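Local coordinates for protein iron transport multicopper oxidase FET3 (Saccharomyces cerevisiae, PDB 1ZPU) that oxidises iron(II) to iron(III) with molecular oxygen, using four bound copper ions, for high-affinity iron uptake by the ferric permease, and also oxidises copper(I), at residues F5-G10 against V44-T49; D125-D130 against G217-K222; S200-I205 against M227-V232; I318-V323 against A334-I339. All coordinates share one frame; numbering follows the deposited sequence.

Overall arrangement
The four contacts are spread over the three cupredoxin-like domains, and no two touch. Contact 3 is wholly buried, contacts 1 and 4 partly, and contact 2 lies at the surface. Three pair neighbouring strands: contact 1 in parallel, contacts 3 and 4 antiparallel, the last within one hairpin. Contact 2 lays an interdomain loop on strand 218-225, which leads on to strand 228-230 of contact 3; the centres of contacts 2 and 3 are about 21 Å apart. Contact 3 adds aromatic and sulfur packing to its backbone bonds. Contact 1 carries a glycan on its outer face, contact 4 extends its backbone pairing with an asparagine side chain, and contact 2 has one phenol bond and a shared methyl.

Contact 1 (F5-G10 against V44-T49); sequences FNWTTG and VQIYLT. With NAG (2-acetamido-2-deoxy-beta-D-glucopyranose), chain B; NAG (2-acetamido-2-deoxy-beta-D-glucopyranose), chain K.
Ile46 is the bump that Phe5 and Trp7 close on. Its CG2, the branch anti to the backbone N, presses against the benzo half of the Trp7 indole, 3.6 Å from Trp7 CE3. The other branch turns toward Phe5, with Ile46 CG1 4.0 Å from Phe5 CD1. Phe5 CB covers a face of the indole toward its rim, and Val44 CG1 meets the Phe5 ring at its edge. Ile36 of strand 36-39 packs on both aromatic residues and on Ile46. Further along, Thr9 CG2 crosses Leu48 at about a right angle, 3.8 Å from Leu48 CD2, while Thr9 OG1 bonds to the backbone of Gly51.

Segments 5-10 and 44-49 belong to the parallel pair of strands, 2-14 and 43-49, in a sheet of the first cupredoxin domain, a Greek-key sandwich. Five backbone bonds join them, among them Tyr47 N to Phe5 O at 2.9 Å and Thr49 N to Trp7 O at 2.8 Å. The type 2 copper ligand His60 is about 9 Å from Leu48, side chain to side chain.

The opposite face carries Asn6, Thr8, Tyr47 and Thr49. Asn6 ND2 bears the first sugar of a glycan, whose acetamido group lies over one face of the Tyr47 ring, its C8 3.6 Å from Tyr47 CD2. With a serine in place of Tyr47, that acetamido group would probably lose the flat surface it rests on, leaving the sugar freer to swing about its link. Thr8 and Thr49 stand side by side, Thr8 OG1 3.7 Å from Thr49 CB, and Thr49 OG1 bonds to Thr88 of the next strand.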
# COMPACT_ATOMS: atom_id res chain seq x y z
N PHE A 5 -1.77 -22.68 -3.28
CA PHE A 5 -3.00 -22.16 -3.88
C PHE A 5 -2.92 -22.18 -5.39
O PHE A 5 -1.88 -21.90 -5.98
CB PHE A 5 -3.26 -20.72 -3.44
CG PHE A 5 -3.50 -20.58 -1.97
CD1 PHE A 5 -2.43 -20.34 -1.10
CD2 PHE A 5 -4.78 -20.68 -1.44
CE1 PHE A 5 -2.66 -20.22 0.28
CE2 PHE A 5 -5.01 -20.55 -0.07
CZ PHE A 5 -3.95 -20.32 0.79
N ASN A 6 -4.03 -22.51 -6.04
CA ASN A 6 -4.13 -22.33 -7.46
C ASN A 6 -5.22 -21.34 -7.82
O ASN A 6 -6.41 -21.66 -7.79
CB ASN A 6 -4.32 -23.65 -8.19
CG ASN A 6 -4.52 -23.44 -9.67
OD1 ASN A 6 -3.94 -22.52 -10.28
ND2 ASN A 6 -5.39 -24.24 -10.26
N TRP A 7 -4.81 -20.12 -8.17
CA TRP A 7 -5.75 -19.04 -8.46
C TRP A 7 -5.66 -18.52 -9.88
O TRP A 7 -4.57 -18.23 -10.38
CB TRP A 7 -5.51 -17.85 -7.55
CG TRP A 7 -5.71 -18.11 -6.13
CD1 TRP A 7 -6.42 -19.12 -5.56
CD2 TRP A 7 -5.21 -17.31 -5.06
NE1 TRP A 7 -6.38 -19.01 -4.20
CE2 TRP A 7 -5.64 -17.90 -3.87
CE3 TRP A 7 -4.44 -16.15 -5.00
CZ2 TRP A 7 -5.31 -17.37 -2.61
CZ3 TRP A 7 -4.11 -15.62 -3.75
CH2 TRP A 7 -4.56 -16.23 -2.58
N THR A 8 -6.82 -18.37 -10.50
CA THR A 8 -6.94 -17.86 -11.86
C THR A 8 -7.81 -16.61 -11.90
O THR A 8 -8.96 -16.62 -11.44
CB THR A 8 -7.53 -18.91 -12.81
OG1 THR A 8 -6.70 -20.08 -12.78
CG2 THR A 8 -7.62 -18.37 -14.21
N THR A 9 -7.24 -15.53 -12.45
CA THR A 9 -7.96 -14.27 -12.62
C THR A 9 -9.03 -14.41 -13.67
O THR A 9 -8.91 -15.19 -14.63
CB THR A 9 -7.04 -13.13 -13.07
OG1 THR A 9 -6.37 -13.50 -14.28
CG2 THR A 9 -6.01 -12.79 -12.01
N GLY A 10 -10.10 -13.64 -13.50
CA GLY A 10 -11.20 -13.60 -14.45
C GLY A 10 -12.10 -12.41 -14.23
O GLY A 10 -11.91 -11.65 -13.29
N VAL A 44 4.42 -20.25 1.67
CA VAL A 44 3.24 -19.97 0.85
C VAL A 44 3.62 -20.11 -0.61
O VAL A 44 4.55 -19.46 -1.09
CB VAL A 44 2.63 -18.55 1.11
CG1 VAL A 44 1.40 -18.32 0.26
CG2 VAL A 44 2.28 -18.36 2.58
N GLN A 45 2.89 -20.97 -1.32
CA GLN A 45 3.10 -21.19 -2.75
C GLN A 45 1.83 -20.91 -3.56
O GLN A 45 0.92 -21.74 -3.59
CB GLN A 45 3.58 -22.62 -2.99
CG GLN A 45 4.85 -22.98 -2.23
CD GLN A 45 5.28 -24.42 -2.47
OE1 GLN A 45 4.45 -25.28 -2.73
NE2 GLN A 45 6.57 -24.68 -2.36
N ILE A 46 1.77 -19.75 -4.20
CA ILE A 46 0.62 -19.38 -5.01
C ILE A 46 0.93 -19.49 -6.51
O ILE A 46 1.84 -18.83 -7.01
CB ILE A 46 0.10 -17.96 -4.67
CG1 ILE A 46 -0.10 -17.84 -3.16
CG2 ILE A 46 -1.21 -17.68 -5.39
CD1 ILE A 46 -0.27 -16.47 -2.69
N TYR A 47 0.18 -20.34 -7.20
CA TYR A 47 0.20 -20.39 -8.64
C TYR A 47 -0.83 -19.41 -9.16
O TYR A 47 -2.03 -19.70 -9.14
CB TYR A 47 -0.17 -21.79 -9.14
CG TYR A 47 0.90 -22.81 -8.90
CD1 TYR A 47 0.85 -23.65 -7.78
CD2 TYR A 47 1.97 -22.96 -9.79
CE1 TYR A 47 1.85 -24.60 -7.56
CE2 TYR A 47 2.95 -23.90 -9.56
CZ TYR A 47 2.89 -24.72 -8.45
OH TYR A 47 3.87 -25.66 -8.22
N LEU A 48 -0.38 -18.24 -9.60
CA LEU A 48 -1.30 -17.27 -10.19
C LEU A 48 -1.33 -17.44 -11.70
O LEU A 48 -0.28 -17.45 -12.36
CB LEU A 48 -0.90 -15.84 -9.83
CG LEU A 48 -1.98 -14.78 -9.60
CD1 LEU A 48 -1.36 -13.40 -9.70
CD2 LEU A 48 -3.17 -14.87 -10.53
N THR A 49 -2.53 -17.60 -12.24
CA THR A 49 -2.70 -17.71 -13.67
C THR A 49 -3.50 -16.54 -14.19
O THR A 49 -4.61 -16.28 -13.74
CB THR A 49 -3.40 -19.02 -14.07
OG1 THR A 49 -2.69 -20.12 -13.50
CG2 THR A 49 -3.45 -19.17 -15.59
C1 NAG B . -4.80 -25.22 -11.13
C2 NAG B . -3.53 -25.85 -11.72
C3 NAG B . -3.62 -26.30 -13.20
C4 NAG B . -5.04 -26.66 -13.66
C5 NAG B . -6.02 -25.69 -13.02
C6 NAG B . -7.47 -25.89 -13.46
C7 NAG B . -1.13 -25.34 -11.47
C8 NAG B . -0.13 -24.54 -12.26
N2 NAG B . -2.41 -24.94 -11.54
O3 NAG B . -2.75 -27.39 -13.44
O4 NAG B . -5.14 -26.60 -15.06
O5 NAG B . -5.90 -25.92 -11.64
O6 NAG B . -8.10 -24.62 -13.47
O7 NAG B . -0.76 -26.31 -10.79
C1 NAG K . 9.40 -23.48 -3.65
C2 NAG K . 9.94 -24.49 -4.66
C3 NAG K . 10.71 -25.57 -3.92
C4 NAG K . 11.82 -24.93 -3.10
C5 NAG K . 11.38 -23.67 -2.34
C6 NAG K . 12.60 -22.86 -1.90
C7 NAG K . 7.98 -25.86 -5.48
C8 NAG K . 8.26 -27.30 -5.11
N2 NAG K . 9.00 -25.02 -5.65
O3 NAG K . 11.30 -26.46 -4.85
O4 NAG K . 12.35 -25.89 -2.22
O5 NAG K . 10.53 -22.83 -3.11
O6 NAG K . 13.59 -22.89 -2.90
O7 NAG K . 6.83 -25.48 -5.66

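Contact 2 (D125-D130 against G217-K222); sequences DSFPYD and GITTEK
Tyr129 and Thr219 meet because each first torsion sends a group across the gap. In Tyr129 the ring stands beside the backbone N (chi1 -43°), which points it across the gap at strand 218-225 and carries the hydroxyl to the main chain of Thr220. In Thr219 a chi1 of -53° leaves the methyl CG2 anti to the backbone N and directed into the loop. Phe127 brings its ring to the same methyl.

CG2 of Thr219 is therefore shared by three residues. It lies 3.8 Å from CD of Pro128, 4.0 Å from CE1 of Tyr129 and 4.2 Å from CE1 of Phe127. Pro128 is wedged between the two aromatic residues: its CD covers the Phe127 ring toward the rim, and its CB sits over the centre of one face of the Tyr129 ring.

The polar link is a hydrogen bond from Tyr129 OH to Thr220 O, whose modelled length of 2.4 Å is doubtfully short at this resolution. The carbonyl oxygen lies at the edge of the ring and in its plane. Across the ring plane from Pro128 CB, the extended Lys222 chain slides past in the opposite direction, with its CE 3.4 Å from Tyr129 CD2 and its CG 3.7 Å from Tyr129 CE2. Val213 of the adjoining strand touches Phe127 and Tyr129, and Tyr305 packs on Pro128 and Thr219.

The loop here connects strand 117-123 of the first cupredoxin domain with strand 133-142 of the second, so the arrangement is that of an interdomain linker lying against a strand of the domain it enters.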
# COMPACT_ATOMS: atom_id res chain seq x y z
N ASP A 125 2.57 -17.05 18.34
CA ASP A 125 2.28 -17.53 19.68
C ASP A 125 2.58 -16.52 20.79
O ASP A 125 2.09 -16.66 21.92
CB ASP A 125 3.02 -18.85 19.92
CG ASP A 125 2.22 -20.07 19.43
OD1 ASP A 125 1.60 -19.99 18.33
OD2 ASP A 125 2.22 -21.10 20.15
N SER A 126 3.37 -15.50 20.48
CA SER A 126 3.81 -14.53 21.48
C SER A 126 3.15 -13.15 21.32
O SER A 126 3.79 -12.12 21.56
CB SER A 126 5.34 -14.41 21.45
OG SER A 126 5.78 -14.05 20.15
N PHE A 127 1.88 -13.13 20.91
CA PHE A 127 1.11 -11.89 20.90
C PHE A 127 0.75 -11.55 22.34
O PHE A 127 0.18 -12.39 23.03
CB PHE A 127 -0.15 -12.02 20.05
CG PHE A 127 -0.95 -10.74 19.96
CD1 PHE A 127 -0.52 -9.69 19.13
CD2 PHE A 127 -2.12 -10.59 20.70
CE1 PHE A 127 -1.25 -8.51 19.06
CE2 PHE A 127 -2.86 -9.41 20.63
CZ PHE A 127 -2.43 -8.37 19.81
N PRO A 128 1.09 -10.33 22.79
CA PRO A 128 1.04 -9.98 24.22
C PRO A 128 -0.35 -9.89 24.85
O PRO A 128 -0.47 -10.03 26.06
CB PRO A 128 1.71 -8.60 24.27
CG PRO A 128 2.41 -8.45 22.95
CD PRO A 128 1.55 -9.19 21.99
N TYR A 129 -1.39 -9.66 24.05
CA TYR A 129 -2.72 -9.39 24.61
C TYR A 129 -3.72 -10.52 24.44
O TYR A 129 -3.65 -11.30 23.49
CB TYR A 129 -3.29 -8.08 24.04
CG TYR A 129 -2.27 -6.96 23.98
CD1 TYR A 129 -1.80 -6.50 22.75
CD2 TYR A 129 -1.76 -6.38 25.14
CE1 TYR A 129 -0.86 -5.49 22.67
CE2 TYR A 129 -0.82 -5.36 25.07
CZ TYR A 129 -0.38 -4.92 23.83
OH TYR A 129 0.55 -3.91 23.74
N ASP A 130 -4.66 -10.58 25.38
CA ASP A 130 -5.72 -11.59 25.38
C ASP A 130 -6.94 -11.10 24.65
O ASP A 130 -7.29 -9.92 24.71
CB ASP A 130 -6.14 -11.90 26.81
CG ASP A 130 -5.17 -12.82 27.52
OD1 ASP A 130 -4.14 -13.19 26.91
OD2 ASP A 130 -5.44 -13.16 28.70
N GLY A 217 1.50 -4.64 10.98
CA GLY A 217 2.32 -5.77 11.43
C GLY A 217 3.19 -5.55 12.66
O GLY A 217 3.79 -6.50 13.18
N ILE A 218 3.25 -4.31 13.14
CA ILE A 218 4.06 -3.94 14.33
C ILE A 218 3.19 -3.84 15.59
O ILE A 218 2.37 -2.92 15.72
CB ILE A 218 4.79 -2.57 14.08
CG1 ILE A 218 5.75 -2.65 12.87
CG2 ILE A 218 5.48 -2.04 15.35
CD1 ILE A 218 6.88 -3.69 12.95
N THR A 219 3.35 -4.79 16.52
CA THR A 219 2.60 -4.76 17.79
C THR A 219 2.92 -3.50 18.59
O THR A 219 4.08 -3.10 18.74
CB THR A 219 2.86 -5.99 18.71
OG1 THR A 219 2.65 -7.21 18.00
CG2 THR A 219 1.94 -5.97 19.92
N THR A 220 1.87 -2.90 19.14
CA THR A 220 2.01 -1.64 19.84
C THR A 220 1.59 -1.76 21.32
O THR A 220 0.94 -2.74 21.71
CB THR A 220 1.26 -0.50 19.06
OG1 THR A 220 1.61 0.77 19.61
CG2 THR A 220 -0.24 -0.65 19.13
N GLU A 221 1.98 -0.79 22.14
CA GLU A 221 1.42 -0.64 23.49
C GLU A 221 -0.01 -0.15 23.33
O GLU A 221 -0.30 0.66 22.44
CB GLU A 221 2.18 0.41 24.31
CG GLU A 221 3.69 0.17 24.46
CD GLU A 221 4.06 -0.83 25.56
OE1 GLU A 221 3.16 -1.46 26.17
OE2 GLU A 221 5.28 -0.99 25.81
N LYS A 222 -0.89 -0.64 24.19
CA LYS A 222 -2.31 -0.27 24.17
C LYS A 222 -2.51 1.24 24.08
O LYS A 222 -2.05 1.97 24.96
CB LYS A 222 -2.99 -0.79 25.45
CG LYS A 222 -2.84 -2.27 25.70
CD LYS A 222 -3.95 -2.75 26.60
CE LYS A 222 -4.01 -4.26 26.61
NZ LYS A 222 -5.38 -4.75 26.95

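Contact 3 (S200-I205 against M227-V232); sequences SQYFWI and MLYITV
Met227 reaches across to Tyr202 and Trp204 where strands 201-205 and 228-230 run antiparallel at one side of a sheet in the second cupredoxin domain. From its CB, which passes 4.2 Å from Phe203 O, the chain leaves with CG anti to the backbone N (chi1 -166°), and CG lies 4.1 Å from Trp204 CE3. SD then sits obliquely between two rings, a Met-aromatic contact with each, 4.1 Å from Tyr202 CD2. A bend at chi3 brings the methyl CE over the face of the Trp204 six-membered ring, 4.2 Å from its centroid, a CH-pi contact.

Gln201 with Ile230 and Phe203 with Leu228 are hydrogen-bonded pairs; Tyr202 with Tyr229, between them, is a non-hydrogen-bonded pair. The two tyrosines make a T-shaped stack, planes at 67°, with Tyr229 CD1 pointing at the Tyr202 face, 3.5 Å from Tyr202 CE2. On the opposite face of the sheet Phe203, Leu228 and Ile230 pack on Ile192 of strand 187-194.

At its far end the Tyr229 hydroxyl has two polar partners: it bonds to Asp257 and accepts a hydrogen bond from Ser200, OG to OH 2.8 Å.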
# COMPACT_ATOMS: atom_id res chain seq x y z
N SER A 200 -8.64 7.99 1.99
CA SER A 200 -8.52 7.71 3.44
C SER A 200 -9.90 7.64 4.11
O SER A 200 -10.85 8.28 3.66
CB SER A 200 -7.77 8.84 4.15
OG SER A 200 -6.45 9.02 3.67
N GLN A 201 -10.02 6.90 5.19
CA GLN A 201 -11.31 6.82 5.86
C GLN A 201 -11.19 7.06 7.34
O GLN A 201 -10.21 6.66 7.97
CB GLN A 201 -11.94 5.46 5.65
CG GLN A 201 -12.26 5.13 4.20
CD GLN A 201 -13.14 3.92 4.10
OE1 GLN A 201 -13.94 3.64 5.00
NE2 GLN A 201 -13.02 3.18 3.01
N TYR A 202 -12.20 7.71 7.91
CA TYR A 202 -12.32 7.74 9.36
C TYR A 202 -13.16 6.55 9.75
O TYR A 202 -14.11 6.19 9.04
CB TYR A 202 -12.99 9.01 9.86
CG TYR A 202 -12.32 10.28 9.44
CD1 TYR A 202 -12.66 10.89 8.24
CD2 TYR A 202 -11.35 10.89 10.26
CE1 TYR A 202 -12.07 12.06 7.84
CE2 TYR A 202 -10.74 12.08 9.87
CZ TYR A 202 -11.11 12.66 8.66
OH TYR A 202 -10.53 13.84 8.22
N PHE A 203 -12.81 5.93 10.86
CA PHE A 203 -13.53 4.77 11.32
C PHE A 203 -13.81 4.86 12.80
O PHE A 203 -12.92 5.21 13.58
CB PHE A 203 -12.72 3.51 11.05
CG PHE A 203 -13.39 2.26 11.51
CD1 PHE A 203 -14.26 1.58 10.66
CD2 PHE A 203 -13.17 1.76 12.79
CE1 PHE A 203 -14.89 0.42 11.07
CE2 PHE A 203 -13.79 0.61 13.22
CZ PHE A 203 -14.66 -0.06 12.37
N TRP A 204 -15.05 4.54 13.19
CA TRP A 204 -15.42 4.47 14.60
C TRP A 204 -16.67 3.64 14.86
O TRP A 204 -17.47 3.40 13.95
CB TRP A 204 -15.57 5.86 15.20
CG TRP A 204 -16.79 6.64 14.77
CD1 TRP A 204 -17.96 6.75 15.44
CD2 TRP A 204 -16.92 7.46 13.59
NE1 TRP A 204 -18.83 7.59 14.77
CE2 TRP A 204 -18.21 8.03 13.63
CE3 TRP A 204 -16.08 7.76 12.51
CZ2 TRP A 204 -18.68 8.89 12.63
CZ3 TRP A 204 -16.55 8.61 11.51
CH2 TRP A 204 -17.84 9.16 11.58
N ILE A 205 -16.83 3.23 16.12
CA ILE A 205 -17.95 2.42 16.55
C ILE A 205 -18.71 3.21 17.62
O ILE A 205 -18.13 3.58 18.64
CB ILE A 205 -17.47 1.08 17.13
CG1 ILE A 205 -16.61 0.34 16.10
CG2 ILE A 205 -18.63 0.21 17.56
CD1 ILE A 205 -15.87 -0.85 16.66
N MET A 227 -11.68 7.15 17.65
CA MET A 227 -11.67 7.29 16.19
C MET A 227 -10.31 7.01 15.53
O MET A 227 -9.26 7.40 16.05
CB MET A 227 -12.19 8.68 15.81
CG MET A 227 -12.54 8.81 14.34
SD MET A 227 -13.19 10.43 13.88
CE MET A 227 -14.63 10.53 14.92
N LEU A 228 -10.32 6.35 14.38
CA LEU A 228 -9.09 6.15 13.60
C LEU A 228 -9.14 6.87 12.27
O LEU A 228 -10.20 6.98 11.68
CB LEU A 228 -8.81 4.68 13.34
CG LEU A 228 -8.68 3.71 14.52
CD1 LEU A 228 -8.69 2.28 14.02
CD2 LEU A 228 -7.42 4.00 15.33
N TYR A 229 -7.99 7.37 11.82
CA TYR A 229 -7.83 7.81 10.44
C TYR A 229 -6.96 6.77 9.73
O TYR A 229 -5.78 6.64 10.03
CB TYR A 229 -7.20 9.21 10.40
CG TYR A 229 -7.03 9.80 9.01
CD1 TYR A 229 -8.06 10.49 8.37
CD2 TYR A 229 -5.82 9.66 8.33
CE1 TYR A 229 -7.90 11.02 7.09
CE2 TYR A 229 -5.65 10.18 7.05
CZ TYR A 229 -6.68 10.86 6.44
OH TYR A 229 -6.47 11.37 5.18
N ILE A 230 -7.54 6.01 8.81
CA ILE A 230 -6.82 4.94 8.12
C ILE A 230 -6.67 5.27 6.64
O ILE A 230 -7.69 5.37 5.93
CB ILE A 230 -7.58 3.59 8.21
CG1 ILE A 230 -8.11 3.39 9.64
CG2 ILE A 230 -6.71 2.45 7.78
CD1 ILE A 230 -8.80 2.06 9.86
N THR A 231 -5.43 5.44 6.19
CA THR A 231 -5.16 5.68 4.76
C THR A 231 -5.22 4.34 4.05
O THR A 231 -5.26 3.30 4.69
CB THR A 231 -3.75 6.30 4.49
OG1 THR A 231 -2.74 5.27 4.49
CG2 THR A 231 -3.38 7.40 5.49
N VAL A 232 -5.21 4.36 2.72
CA VAL A 232 -5.23 3.09 1.99
C VAL A 232 -3.95 2.35 2.31
O VAL A 232 -2.92 2.98 2.55
CB VAL A 232 -5.39 3.26 0.49
CG1 VAL A 232 -6.69 3.93 0.20
CG2 VAL A 232 -4.25 4.03 -0.10

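Contact 4 (I318-V323 against A334-I339); sequences ITVDVV and AFFNNI. With NAG (2-acetamido-2-deoxy-beta-D-glucopyranose), chain C.
Phe336 packs its ring against two valines across the beta hairpin of strands 316-326 and 332-336, in the third cupredoxin domain. CE2 of Phe336 lies 3.4 Å from CG2 of Val322, the two side chains pointing the same way, and CD2 of Phe336 is 3.6 Å from CG2 of Val320. On the other face of the hairpin Val323 CG1 meets Phe335 CB.

Phe335 N bonds to Val323 O, but past Phe336 strand 332-336 ends and Asn337 continues the pairing differently. Its N gives a bond to Asp321 O at 2.8 Å, and its own side chain bends back (chi1 -61°) to stand in for backbone: OD1 accepts Asp321 N at 3.0 Å, with the donor well above the amide plane, while ND2 makes a weak bond to Thr319 O at 3.3 Å. A leucine in place of Asn337 would probably leave Asp321 N and Thr319 O without these mates.

What sets Asn337 there is a type II' turn from Phe336 to Ile339. Further out, Asn385 of strand 379-386 holds Asp321 OD1, Leu475 backs Val320 and Phe336, and the side chain of Val322 is about 5 Å from that of the type 1 copper ligand His392. On the outer side of the turn, Asn338 ND2 is bonded to C1 of an N-linked sugar at 1.4 Å.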
# COMPACT_ATOMS: atom_id res chain seq x y z
N ILE A 318 18.11 10.59 1.31
CA ILE A 318 17.35 10.80 0.08
C ILE A 318 16.31 11.90 0.33
O ILE A 318 15.41 11.73 1.15
CB ILE A 318 16.67 9.48 -0.38
CG1 ILE A 318 17.71 8.37 -0.56
CG2 ILE A 318 15.87 9.69 -1.66
CD1 ILE A 318 17.14 6.98 -0.65
N THR A 319 16.44 13.04 -0.35
CA THR A 319 15.46 14.12 -0.23
C THR A 319 14.64 14.23 -1.51
O THR A 319 15.16 14.46 -2.59
CB THR A 319 16.12 15.48 0.11
OG1 THR A 319 16.80 15.37 1.36
CG2 THR A 319 15.08 16.59 0.22
N VAL A 320 13.33 14.04 -1.38
CA VAL A 320 12.45 14.14 -2.54
C VAL A 320 11.31 15.12 -2.31
O VAL A 320 10.68 15.13 -1.25
CB VAL A 320 11.90 12.75 -2.97
CG1 VAL A 320 13.04 11.84 -3.41
CG2 VAL A 320 11.12 12.10 -1.86
N ASP A 321 11.07 15.96 -3.32
CA ASP A 321 9.91 16.86 -3.31
C ASP A 321 8.81 16.25 -4.16
O ASP A 321 9.07 15.73 -5.24
CB ASP A 321 10.29 18.26 -3.81
CG ASP A 321 11.25 18.99 -2.87
OD1 ASP A 321 11.63 18.42 -1.82
OD2 ASP A 321 11.63 20.13 -3.18
N VAL A 322 7.58 16.31 -3.64
CA VAL A 322 6.43 15.74 -4.31
C VAL A 322 5.57 16.85 -4.92
O VAL A 322 5.09 17.72 -4.20
CB VAL A 322 5.56 14.94 -3.34
CG1 VAL A 322 4.30 14.46 -4.02
CG2 VAL A 322 6.35 13.76 -2.77
N VAL A 323 5.38 16.80 -6.23
CA VAL A 323 4.54 17.76 -6.91
C VAL A 323 3.83 17.12 -8.12
O VAL A 323 4.33 16.14 -8.68
CB VAL A 323 5.34 19.03 -7.34
CG1 VAL A 323 6.23 18.75 -8.54
CG2 VAL A 323 4.40 20.19 -7.61
N ALA A 334 2.85 12.94 -11.85
CA ALA A 334 3.35 13.12 -10.49
C ALA A 334 4.86 12.96 -10.44
O ALA A 334 5.43 12.12 -11.15
CB ALA A 334 2.70 12.14 -9.58
N PHE A 335 5.52 13.77 -9.62
CA PHE A 335 6.98 13.83 -9.61
C PHE A 335 7.61 13.63 -8.24
O PHE A 335 7.15 14.18 -7.24
CB PHE A 335 7.45 15.17 -10.18
CG PHE A 335 7.08 15.38 -11.62
CD1 PHE A 335 5.83 15.87 -11.97
CD2 PHE A 335 8.01 15.14 -12.62
CE1 PHE A 335 5.49 16.09 -13.30
CE2 PHE A 335 7.67 15.35 -13.96
CZ PHE A 335 6.41 15.83 -14.29
N PHE A 336 8.67 12.83 -8.20
CA PHE A 336 9.63 12.89 -7.11
C PHE A 336 10.78 13.73 -7.64
O PHE A 336 11.41 13.36 -8.64
CB PHE A 336 10.11 11.49 -6.69
CG PHE A 336 9.27 10.82 -5.61
CD1 PHE A 336 8.99 9.46 -5.68
CD2 PHE A 336 8.78 11.55 -4.52
CE1 PHE A 336 8.23 8.82 -4.69
CE2 PHE A 336 8.01 10.93 -3.52
CZ PHE A 336 7.74 9.56 -3.60
N ASN A 337 11.05 14.86 -6.99
CA ASN A 337 11.93 15.89 -7.55
C ASN A 337 11.51 16.22 -8.97
O ASN A 337 10.38 16.66 -9.18
CB ASN A 337 13.40 15.49 -7.49
CG ASN A 337 13.88 15.25 -6.06
OD1 ASN A 337 13.45 15.94 -5.13
ND2 ASN A 337 14.76 14.27 -5.89
N ASN A 338 12.37 15.96 -9.95
CA ASN A 338 12.03 16.24 -11.34
C ASN A 338 11.78 15.00 -12.19
O ASN A 338 11.86 15.05 -13.41
CB ASN A 338 13.10 17.13 -11.98
CG ASN A 338 14.47 16.44 -12.07
OD1 ASN A 338 14.70 15.39 -11.47
ND2 ASN A 338 15.38 17.07 -12.82
N ILE A 339 11.44 13.89 -11.53
CA ILE A 339 11.27 12.59 -12.19
C ILE A 339 9.89 11.97 -11.95
O ILE A 339 9.44 11.87 -10.81
CB ILE A 339 12.39 11.60 -11.76
CG1 ILE A 339 13.77 12.15 -12.15
CG2 ILE A 339 12.18 10.21 -12.37
CD1 ILE A 339 14.94 11.36 -11.62
C1 NAG C . 16.19 16.19 -13.63
C2 NAG C . 16.35 15.70 -15.07
C3 NAG C . 17.83 15.46 -15.42
C4 NAG C . 18.80 16.29 -14.58
C5 NAG C . 18.54 16.14 -13.08
C6 NAG C . 18.74 17.43 -12.29
C7 NAG C . 15.21 13.96 -16.37
C8 NAG C . 16.13 12.98 -17.07
N2 NAG C . 15.60 14.46 -15.20
O3 NAG C . 18.06 15.70 -16.79
O4 NAG C . 20.11 15.87 -14.86
O5 NAG C . 17.23 15.64 -12.84
O6 NAG C . 20.00 17.98 -12.62
O7 NAG C . 14.13 14.26 -16.88